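Local coordinates for alpha-glucosidase (Bacteroides thetaiotaomicron, PDB 5XFM), which probably hydrolyses beta-L-arabinopyranosides and alpha-galactosides, as a calcium-containing glycoside hydrolase of family 97, at residues R296-W301 against M324-A329; I318-A323 against L531-L536; F514-T519 against M544-R549. The protein carries 1 engineered substitution. One frame throughout, in Å; residues are numbered along the deposited sequence.

Contact 1 (R296-W301 against M324-A329)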
loop_
_atom_site.group_PDB
_atom_site.type_symbol
_atom_site.label_atom_id
_atom_site.label_comp_id
_atom_site.label_asym_id
_atom_site.label_seq_id
_atom_site.Cartn_x
_atom_site.Cartn_y
_atom_site.Cartn_z
ATOM N N ARG A 296 10.708 10.219 -11.432
ATOM C CA ARG A 296 10.852 9.025 -12.250
ATOM C C ARG A 296 12.287 8.543 -12.234
ATOM O O ARG A 296 13.224 9.345 -12.211
ATOM C CB ARG A 296 10.429 9.298 -13.696
ATOM C CG ARG A 296 8.949 9.519 -13.925
ATOM C CD ARG A 296 8.553 10.954 -13.632
ATOM N NE ARG A 296 9.403 11.912 -14.332
ATOM C CZ ARG A 296 9.184 12.350 -15.567
ATOM N NH1 ARG A 296 8.138 11.913 -16.257
ATOM N NH2 ARG A 296 10.016 13.226 -16.114
ATOM N N GLY A 297 12.458 7.228 -12.222
ATOM C CA GLY A 297 13.780 6.643 -12.239
ATOM C C GLY A 297 13.949 5.606 -13.328
ATOM O O GLY A 297 12.980 4.998 -13.784
ATOM N N THR A 298 15.184 5.442 -13.787
ATOM C CA THR A 298 15.530 4.298 -14.614
ATOM C C THR A 298 16.156 3.234 -13.721
ATOM O O THR A 298 16.737 3.541 -12.678
ATOM C CB THR A 298 16.479 4.672 -15.762
ATOM O OG1 THR A 298 17.644 5.309 -15.229
ATOM C CG2 THR A 298 15.785 5.619 -16.727
ATOM N N TRP A 299 16.062 1.984 -14.145
ATOM C CA TRP A 299 16.310 0.876 -13.244
ATOM C C TRP A 299 16.816 -0.312 -14.042
ATOM O O TRP A 299 16.031 -1.000 -14.696
ATOM C CB TRP A 299 15.018 0.532 -12.491
ATOM C CG TRP A 299 15.132 -0.557 -11.471
ATOM C CD1 TRP A 299 16.248 -0.919 -10.769
ATOM C CD2 TRP A 299 14.075 -1.409 -11.014
ATOM N NE1 TRP A 299 15.951 -1.954 -9.910
ATOM C CE2 TRP A 299 14.624 -2.273 -10.043
ATOM C CE3 TRP A 299 12.719 -1.530 -11.338
ATOM C CZ2 TRP A 299 13.860 -3.242 -9.385
ATOM C CZ3 TRP A 299 11.964 -2.500 -10.693
ATOM C CH2 TRP A 299 12.536 -3.339 -9.723
ATOM N N SER A 300 18.130 -0.518 -14.025
ATOM C CA SER A 300 18.757 -1.536 -14.865
ATOM C C SER A 300 18.431 -2.969 -14.431
ATOM O O SER A 300 18.218 -3.843 -15.273
ATOM C CB SER A 300 20.282 -1.321 -14.910
ATOM O OG SER A 300 20.939 -1.801 -13.746
ATOM N N TRP A 301 18.375 -3.210 -13.126
ATOM C CA TRP A 301 18.259 -4.578 -12.622
ATOM C C TRP A 301 16.960 -5.293 -13.010
ATOM O O TRP A 301 16.947 -6.505 -13.118
ATOM C CB TRP A 301 18.405 -4.604 -11.096
ATOM C CG TRP A 301 18.266 -5.985 -10.531
ATOM C CD1 TRP A 301 19.259 -6.902 -10.334
ATOM C CD2 TRP A 301 17.049 -6.617 -10.117
ATOM N NE1 TRP A 301 18.737 -8.064 -9.813
ATOM C CE2 TRP A 301 17.381 -7.913 -9.673
ATOM C CE3 TRP A 301 15.711 -6.211 -10.080
ATOM C CZ2 TRP A 301 16.422 -8.805 -9.192
ATOM C CZ3 TRP A 301 14.762 -7.097 -9.603
ATOM C CH2 TRP A 301 15.122 -8.377 -9.164
ATOM N N MET A 324 15.500 10.470 -21.173
ATOM C CA MET A 324 14.093 10.433 -20.817
ATOM C C MET A 324 13.684 11.676 -20.024
ATOM O O MET A 324 12.498 11.949 -19.841
ATOM C CB MET A 324 13.793 9.162 -20.022
ATOM C CG MET A 324 13.896 7.898 -20.853
ATOM S SD MET A 324 12.671 7.817 -22.174
ATOM C CE MET A 324 11.147 7.834 -21.229
ATOM N N GLY A 325 14.672 12.429 -19.550
ATOM C CA GLY A 325 14.398 13.587 -18.719
ATOM C C GLY A 325 13.970 13.133 -17.338
ATOM O O GLY A 325 13.284 13.861 -16.613
ATOM N N TYR A 326 14.361 11.915 -16.978
ATOM C CA TYR A 326 13.998 11.357 -15.680
ATOM C C TYR A 326 14.902 11.905 -14.584
ATOM O O TYR A 326 16.086 12.172 -14.814
ATOM C CB TYR A 326 14.051 9.827 -15.703
ATOM C CG TYR A 326 12.804 9.187 -16.279
ATOM C CD1 TYR A 326 11.835 9.958 -16.914
ATOM C CD2 TYR A 326 12.582 7.820 -16.163
ATOM C CE1 TYR A 326 10.693 9.382 -17.434
ATOM C CE2 TYR A 326 11.441 7.237 -16.680
ATOM C CZ TYR A 326 10.501 8.022 -17.312
ATOM O OH TYR A 326 9.366 7.448 -17.828
ATOM N N GLU A 327 14.324 12.079 -13.398
ATOM C CA GLU A 327 15.029 12.661 -12.260
ATOM C C GLU A 327 16.039 11.724 -11.619
ATOM O O GLU A 327 17.041 12.177 -11.067
ATOM C CB GLU A 327 14.038 13.137 -11.193
ATOM C CG GLU A 327 13.186 14.325 -11.604
ATOM C CD GLU A 327 12.133 13.978 -12.636
ATOM O OE1 GLU A 327 11.519 12.896 -12.521
ATOM O OE2 GLU A 327 11.919 14.790 -13.563
ATOM N N TYR A 328 15.762 10.427 -11.648
ATOM C CA TYR A 328 16.568 9.488 -10.876
ATOM C C TYR A 328 17.046 8.280 -11.668
ATOM O O TYR A 328 16.526 7.964 -12.742
ATOM C CB TYR A 328 15.788 9.030 -9.638
ATOM C CG TYR A 328 15.455 10.178 -8.703
ATOM C CD1 TYR A 328 16.462 10.868 -8.033
ATOM C CD2 TYR A 328 14.145 10.599 -8.527
ATOM C CE1 TYR A 328 16.167 11.926 -7.197
ATOM C CE2 TYR A 328 13.841 11.658 -7.691
ATOM C CZ TYR A 328 14.853 12.317 -7.032
ATOM O OH TYR A 328 14.553 13.371 -6.206
ATOM N N ALA A 329 18.090 7.653 -11.138
ATOM C CA ALA A 329 18.512 6.326 -11.544
ATOM C C ALA A 329 18.727 5.472 -10.299
ATOM O O ALA A 329 19.447 5.867 -9.379
ATOM C CB ALA A 329 19.787 6.387 -12.382
#

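Contact 2 (I318-A323 against L531-L536)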
loop_
_atom_site.group_PDB
_atom_site.type_symbol
_atom_site.label_atom_id
_atom_site.label_comp_id
_atom_site.label_asym_id
_atom_site.label_seq_id
_atom_site.Cartn_x
_atom_site.Cartn_y
_atom_site.Cartn_z
ATOM N N ILE A 318 22.034 5.800 -16.605
ATOM C CA ILE A 318 22.099 7.212 -16.255
ATOM C C ILE A 318 21.854 8.068 -17.500
ATOM O O ILE A 318 21.083 9.035 -17.472
ATOM C CB ILE A 318 23.464 7.554 -15.620
ATOM C CG1 ILE A 318 23.517 7.025 -14.182
ATOM C CG2 ILE A 318 23.716 9.047 -15.643
ATOM C CD1 ILE A 318 24.897 7.048 -13.572
ATOM N N ASP A 319 22.506 7.689 -18.596
ATOM C CA ASP A 319 22.314 8.338 -19.890
ATOM C C ASP A 319 20.869 8.227 -20.350
ATOM O O ASP A 319 20.305 9.177 -20.887
ATOM C CB ASP A 319 23.235 7.722 -20.952
ATOM C CG ASP A 319 24.680 8.164 -20.809
ATOM O OD1 ASP A 319 24.944 9.163 -20.107
ATOM O OD2 ASP A 319 25.558 7.502 -21.405
ATOM N N PHE A 320 20.288 7.049 -20.149
ATOM C CA PHE A 320 18.905 6.784 -20.531
ATOM C C PHE A 320 17.964 7.666 -19.714
ATOM O O PHE A 320 17.009 8.225 -20.244
ATOM C CB PHE A 320 18.573 5.295 -20.349
ATOM C CG PHE A 320 17.174 4.926 -20.758
ATOM C CD1 PHE A 320 16.650 5.362 -21.962
ATOM C CD2 PHE A 320 16.385 4.134 -19.942
ATOM C CE1 PHE A 320 15.361 5.020 -22.343
ATOM C CE2 PHE A 320 15.091 3.795 -20.317
ATOM C CZ PHE A 320 14.581 4.242 -21.519
ATOM N N ALA A 321 18.236 7.794 -18.419
ATOM C CA ALA A 321 17.458 8.698 -17.573
ATOM C C ALA A 321 17.553 10.122 -18.102
ATOM O O ALA A 321 16.551 10.818 -18.208
ATOM C CB ALA A 321 17.933 8.632 -16.131
ATOM N N SER A 322 18.763 10.545 -18.450
ATOM C CA SER A 322 18.963 11.881 -19.001
ATOM C C SER A 322 18.153 12.095 -20.281
ATOM O O SER A 322 17.516 13.133 -20.458
ATOM C CB SER A 322 20.445 12.127 -19.275
ATOM O OG SER A 322 20.674 13.484 -19.584
ATOM N N ALA A 323 18.181 11.103 -21.165
ATOM C CA ALA A 323 17.450 11.162 -22.428
ATOM C C ALA A 323 15.940 11.176 -22.205
ATOM O O ALA A 323 15.191 11.792 -22.961
ATOM C CB ALA A 323 17.842 9.986 -23.318
ATOM N N LEU A 531 11.513 0.385 -17.792
ATOM C CA LEU A 531 11.972 0.719 -19.132
ATOM C C LEU A 531 13.429 0.297 -19.317
ATOM O O LEU A 531 14.131 0.011 -18.348
ATOM C CB LEU A 531 11.815 2.217 -19.403
ATOM C CG LEU A 531 10.395 2.769 -19.386
ATOM C CD1 LEU A 531 10.392 4.257 -19.683
ATOM C CD2 LEU A 531 9.527 2.018 -20.370
ATOM N N ALA A 532 13.872 0.252 -20.567
ATOM C CA ALA A 532 15.272 -0.033 -20.886
ATOM C C ALA A 532 15.696 0.797 -22.105
ATOM O O ALA A 532 14.851 1.183 -22.909
ATOM C CB ALA A 532 15.467 -1.507 -21.127
ATOM N N PRO A 533 17.000 1.090 -22.237
ATOM C CA PRO A 533 17.476 1.956 -23.327
ATOM C C PRO A 533 17.013 1.525 -24.723
ATOM O O PRO A 533 16.635 2.371 -25.544
ATOM C CB PRO A 533 19.000 1.853 -23.216
ATOM C CG PRO A 533 19.264 1.483 -21.805
ATOM C CD PRO A 533 18.072 0.739 -21.289
ATOM N N ASN A 534 17.018 0.220 -24.975
ATOM C CA ASN A 534 16.575 -0.320 -26.258
ATOM C C ASN A 534 15.138 0.063 -26.614
ATOM O O ASN A 534 14.753 0.007 -27.784
ATOM C CB ASN A 534 16.729 -1.840 -26.266
ATOM C CG ASN A 534 15.999 -2.503 -25.121
ATOM O OD1 ASN A 534 16.471 -2.493 -23.986
ATOM N ND2 ASN A 534 14.853 -3.099 -25.415
ATOM N N ASN A 535 14.346 0.452 -25.613
ATOM C CA ASN A 535 12.966 0.856 -25.857
ATOM C C ASN A 535 12.886 2.125 -26.698
ATOM O O ASN A 535 11.872 2.390 -27.346
ATOM C CB ASN A 535 12.207 1.055 -24.549
ATOM C CG ASN A 535 12.031 -0.236 -23.776
ATOM O OD1 ASN A 535 11.763 -0.219 -22.575
ATOM N ND2 ASN A 535 12.212 -1.371 -24.458
ATOM N N LEU A 536 13.945 2.926 -26.695
ATOM C CA LEU A 536 13.902 4.123 -27.527
ATOM C C LEU A 536 14.022 3.743 -29.003
ATOM O O LEU A 536 13.737 4.562 -29.875
ATOM C CB LEU A 536 15.001 5.109 -27.139
ATOM C CG LEU A 536 14.670 6.008 -25.947
ATOM C CD1 LEU A 536 15.812 6.975 -25.674
ATOM C CD2 LEU A 536 13.360 6.754 -26.176
#

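Contact 3 (F514-T519 against M544-R549)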
loop_
_atom_site.group_PDB
_atom_site.type_symbol
_atom_site.label_atom_id
_atom_site.label_comp_id
_atom_site.label_asym_id
_atom_site.label_seq_id
_atom_site.Cartn_x
_atom_site.Cartn_y
_atom_site.Cartn_z
ATOM N N PHE A 514 -2.022 -0.931 -22.365
ATOM C CA PHE A 514 -2.213 -1.489 -21.023
ATOM C C PHE A 514 -1.116 -0.990 -20.081
ATOM O O PHE A 514 -1.390 -0.490 -18.989
ATOM C CB PHE A 514 -2.222 -3.022 -21.067
ATOM C CG PHE A 514 -2.375 -3.678 -19.715
ATOM C CD1 PHE A 514 -1.292 -3.801 -18.851
ATOM C CD2 PHE A 514 -3.600 -4.200 -19.320
ATOM C CE1 PHE A 514 -1.433 -4.398 -17.614
ATOM C CE2 PHE A 514 -3.747 -4.807 -18.080
ATOM C CZ PHE A 514 -2.663 -4.904 -17.227
ATOM N N GLN A 515 0.128 -1.157 -20.511
ATOM C CA GLN A 515 1.283 -0.748 -19.719
ATOM C C GLN A 515 1.293 0.738 -19.406
ATOM O O GLN A 515 1.643 1.132 -18.295
ATOM C CB GLN A 515 2.586 -1.140 -20.429
ATOM C CG GLN A 515 2.756 -2.634 -20.600
ATOM C CD GLN A 515 2.892 -3.331 -19.253
ATOM O OE1 GLN A 515 3.635 -2.877 -18.381
ATOM N NE2 GLN A 515 2.179 -4.437 -19.081
ATOM N N LEU A 516 0.982 1.559 -20.406
ATOM C CA LEU A 516 0.916 3.005 -20.236
ATOM C C LEU A 516 -0.171 3.367 -19.205
ATOM O O LEU A 516 0.051 4.178 -18.302
ATOM C CB LEU A 516 0.663 3.688 -21.587
ATOM C CG LEU A 516 1.693 3.426 -22.705
ATOM C CD1 LEU A 516 1.386 4.242 -23.952
ATOM C CD2 LEU A 516 3.136 3.671 -22.265
ATOM N N ALA A 517 -1.333 2.731 -19.342
ATOM C CA ALA A 517 -2.449 2.898 -18.419
ATOM C C ALA A 517 -2.040 2.542 -16.997
ATOM O O ALA A 517 -2.516 3.136 -16.027
ATOM C CB ALA A 517 -3.631 2.039 -18.853
ATOM N N THR A 518 -1.158 1.556 -16.886
ATOM C CA THR A 518 -0.682 1.087 -15.592
ATOM C C THR A 518 0.156 2.147 -14.845
ATOM O O THR A 518 0.246 2.125 -13.618
ATOM C CB THR A 518 0.130 -0.227 -15.797
ATOM O OG1 THR A 518 -0.764 -1.346 -15.757
ATOM C CG2 THR A 518 1.213 -0.419 -14.750
ATOM N N THR A 519 0.725 3.106 -15.570
ATOM C CA THR A 519 1.451 4.196 -14.915
ATOM C C THR A 519 0.496 5.147 -14.190
ATOM O O THR A 519 0.887 5.870 -13.269
ATOM C CB THR A 519 2.326 4.995 -15.919
ATOM O OG1 THR A 519 1.496 5.712 -16.843
ATOM C CG2 THR A 519 3.258 4.050 -16.680
ATOM N N MET A 544 6.884 5.987 -25.817
ATOM C CA MET A 544 8.028 6.587 -25.147
ATOM C C MET A 544 7.808 8.077 -24.921
ATOM O O MET A 544 8.260 8.639 -23.914
ATOM C CB MET A 544 9.292 6.340 -25.963
ATOM C CG MET A 544 9.564 4.865 -26.166
ATOM S SD MET A 544 9.613 4.008 -24.582
ATOM C CE MET A 544 11.081 4.750 -23.854
ATOM N N ASP A 545 7.080 8.694 -25.848
ATOM C CA ASP A 545 6.694 10.093 -25.734
ATOM C C ASP A 545 5.790 10.282 -24.533
ATOM O O ASP A 545 5.966 11.228 -23.765
ATOM C CB ASP A 545 5.999 10.594 -27.005
ATOM C CG ASP A 545 6.978 10.895 -28.127
ATOM O OD1 ASP A 545 8.131 11.270 -27.828
ATOM O OD2 ASP A 545 6.591 10.782 -29.309
ATOM N N PHE A 546 4.813 9.394 -24.375
ATOM C CA PHE A 546 3.968 9.454 -23.191
ATOM C C PHE A 546 4.808 9.319 -21.921
ATOM O O PHE A 546 4.670 10.118 -20.988
ATOM C CB PHE A 546 2.905 8.359 -23.197
ATOM C CG PHE A 546 2.165 8.235 -21.886
ATOM C CD1 PHE A 546 1.095 9.069 -21.601
ATOM C CD2 PHE A 546 2.563 7.321 -20.926
ATOM C CE1 PHE A 546 0.425 8.974 -20.397
ATOM C CE2 PHE A 546 1.897 7.226 -19.718
ATOM C CZ PHE A 546 0.828 8.048 -19.455
ATOM N N MET A 547 5.676 8.307 -21.893
ATOM C CA MET A 547 6.470 8.020 -20.698
ATOM C C MET A 547 7.364 9.201 -20.339
ATOM O O MET A 547 7.745 9.371 -19.181
ATOM C CB MET A 547 7.299 6.752 -20.881
ATOM C CG MET A 547 6.454 5.492 -20.881
ATOM S SD MET A 547 5.413 5.393 -19.414
ATOM C CE MET A 547 6.640 5.242 -18.121
ATOM N N LYS A 548 7.707 10.009 -21.336
ATOM C CA LYS A 548 8.448 11.235 -21.068
ATOM C C LYS A 548 7.637 12.266 -20.260
ATOM O O LYS A 548 8.216 13.102 -19.564
ATOM C CB LYS A 548 8.934 11.853 -22.378
ATOM C CG LYS A 548 10.234 11.242 -22.887
ATOM C CD LYS A 548 10.438 11.514 -24.368
ATOM C CE LYS A 548 11.921 11.550 -24.727
ATOM N NZ LYS A 548 12.311 10.472 -25.679
ATOM N N ARG A 549 6.310 12.214 -20.348
ATOM C CA ARG A 549 5.463 13.208 -19.679
ATOM C C ARG A 549 4.702 12.667 -18.476
ATOM O O ARG A 549 3.929 13.398 -17.855
ATOM C CB ARG A 549 4.450 13.803 -20.661
ATOM C CG ARG A 549 5.053 14.376 -21.931
ATOM C CD ARG A 549 4.029 15.177 -22.723
ATOM N NE ARG A 549 4.035 14.815 -24.140
ATOM C CZ ARG A 549 2.969 14.381 -24.811
ATOM N NH1 ARG A 549 1.794 14.263 -24.201
ATOM N NH2 ARG A 549 3.076 14.069 -26.097
#

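Contact 1 (R296-W301 against M324-A329)
R296 lies across Y326 and is gripped by E327. Its CB sits over the centre of the Y326 ring, 3.4 Å from the centroid and 8° off the normal, a CH-pi contact. The arginine chain folds back at chi2 (83°), which turns one face of the guanidinium against CD1 and CE1 of the same ring. The two planes stand 47° apart. NE of R296 forms a salt bridge with OE1 of E327 at 3.0 Å. OE1 accepts through its syn lone pair and lies in the guanidinium plane. The backbone N of R296 also donates to OE1, so two bonds hold that one oxygen. M324 CB packs on the other face of Y326, whose hydroxyl bonds to the carbonyl of M547. Further along, Y328 N donates to R296 O at 2.8 Å, and T298 N to Y328 O at 3.0 Å. T298 OG1 approaches A329 CB but hydrogen-bonds to the carbonyl of Y317. Before Y326 in the chain, G325, with positive phi, closes a Schellman motif at the end of helix 311-324. Strands 295-299 and 328-331 then pair in parallel, the first beta-alpha-beta unit of the family's TIM-type barrel.

Contact 2 (I318-A323 against L531-L536)
F320 reaches from helix 311-324 into the turn at 531-536, and its ring meets four residues there. CB of F320 begins the contact beside P533, at 4.1 Å from CG of the proline. The side chain runs with CG anti to the backbone N (chi1 -178°), which carries the ring outward from the helix to the turn. CG and CD1 lie under CA of P533. That CA stands over the middle of the F320 ring, 3.8 Å from the centroid and 11° off the normal, so the proline makes a CH-pi contact through its backbone carbon. On one flank CD2 of F320 meets CD of P533 at 4.0 Å. The proline and the phenylalanine side chains cross at about a right angle.

Both segments belong to the TIM-type barrel domain of this glycoside hydrolase. Helix 311-324 links the barrel strands 295-299 and 328-331, and the turn follows strand 526-528, which pairs with 295-299 on its other side. F320 therefore ties helix 311-324 to the chain that follows strand 526-528.

Further out, CE1 of F320 touches CG of L536 at 3.8 Å, in the plane of the ring. CE2 of F320 meets CB of L531 at 3.7 Å, also at the edge. The same CE2 lies under the carbonyl carbon of A532, which is over the ring face but offset toward its rim. At the tip, CZ of F320 comes 3.4 Å from O of A532. That oxygen accepts a hydrogen bond from the backbone N of N535, closing the type I turn from A532 to N535. The turn has a second brace: A532 N donates to OD1 of N535 at 2.9 Å, from above the carbonyl plane of that amide. ND2 of N535 bonds in turn to N495 and D538.

Contact 3 (F514-T519 against M544-R549)
Helices 514-519 and 544-549 run almost exactly parallel, 4° apart, with their axes 10.8 Å from each other. They are parts of helices 512-521 and 541-549 in the TIM-type barrel domain, and L516, T519, F546 and M547 meet between them. The L516 and F546 side chains lie alongside each other, pointing opposite ways, and CD2 of L516 meets CD2 of F546 at 3.9 Å. The same leucine CD2 reaches CG of M547. F546 has its CG anti to the backbone N (chi1 170°), which sends the ring across to the other helix. The F546 ring also packs edge-to-face with Y607 of the C-terminal sheet. SD of M547 lies 3.7 Å from CG2 of T519. An alanine in place of T519 removes both branches, and would probably open a gap beside F546 and M547 and cost L516 O one of its two donors. Those donors are the backbone N and the hydroxyl of T519. OG1 of T519 donates to L516 O at 2.6 Å, in the plane of that carbonyl. The same OG1 of T519 meets the F546 ring at its edge, 3.3 Å from CE2 of F546.

All three contacts lie in the barrel domain. The centres of contacts 1 and 2 are about 8 Å apart, and the centre of contact 3 is about 14 Å from each. Contact 1 closes within residues 296-329, before contact 3 opens at 514. Contact 2 spans from helix 311-324 to residues 531-536, so it crosses both along the chain. Helix 311-324 joins contacts 1 and 2, and T298 of the strand packs on F320 and A321. The short helix 535-538 leads directly into helix 541-549, where L536 packs on M544. The early barrel elements are thus bound to the last helix of the domain, next to the C-terminal sheet.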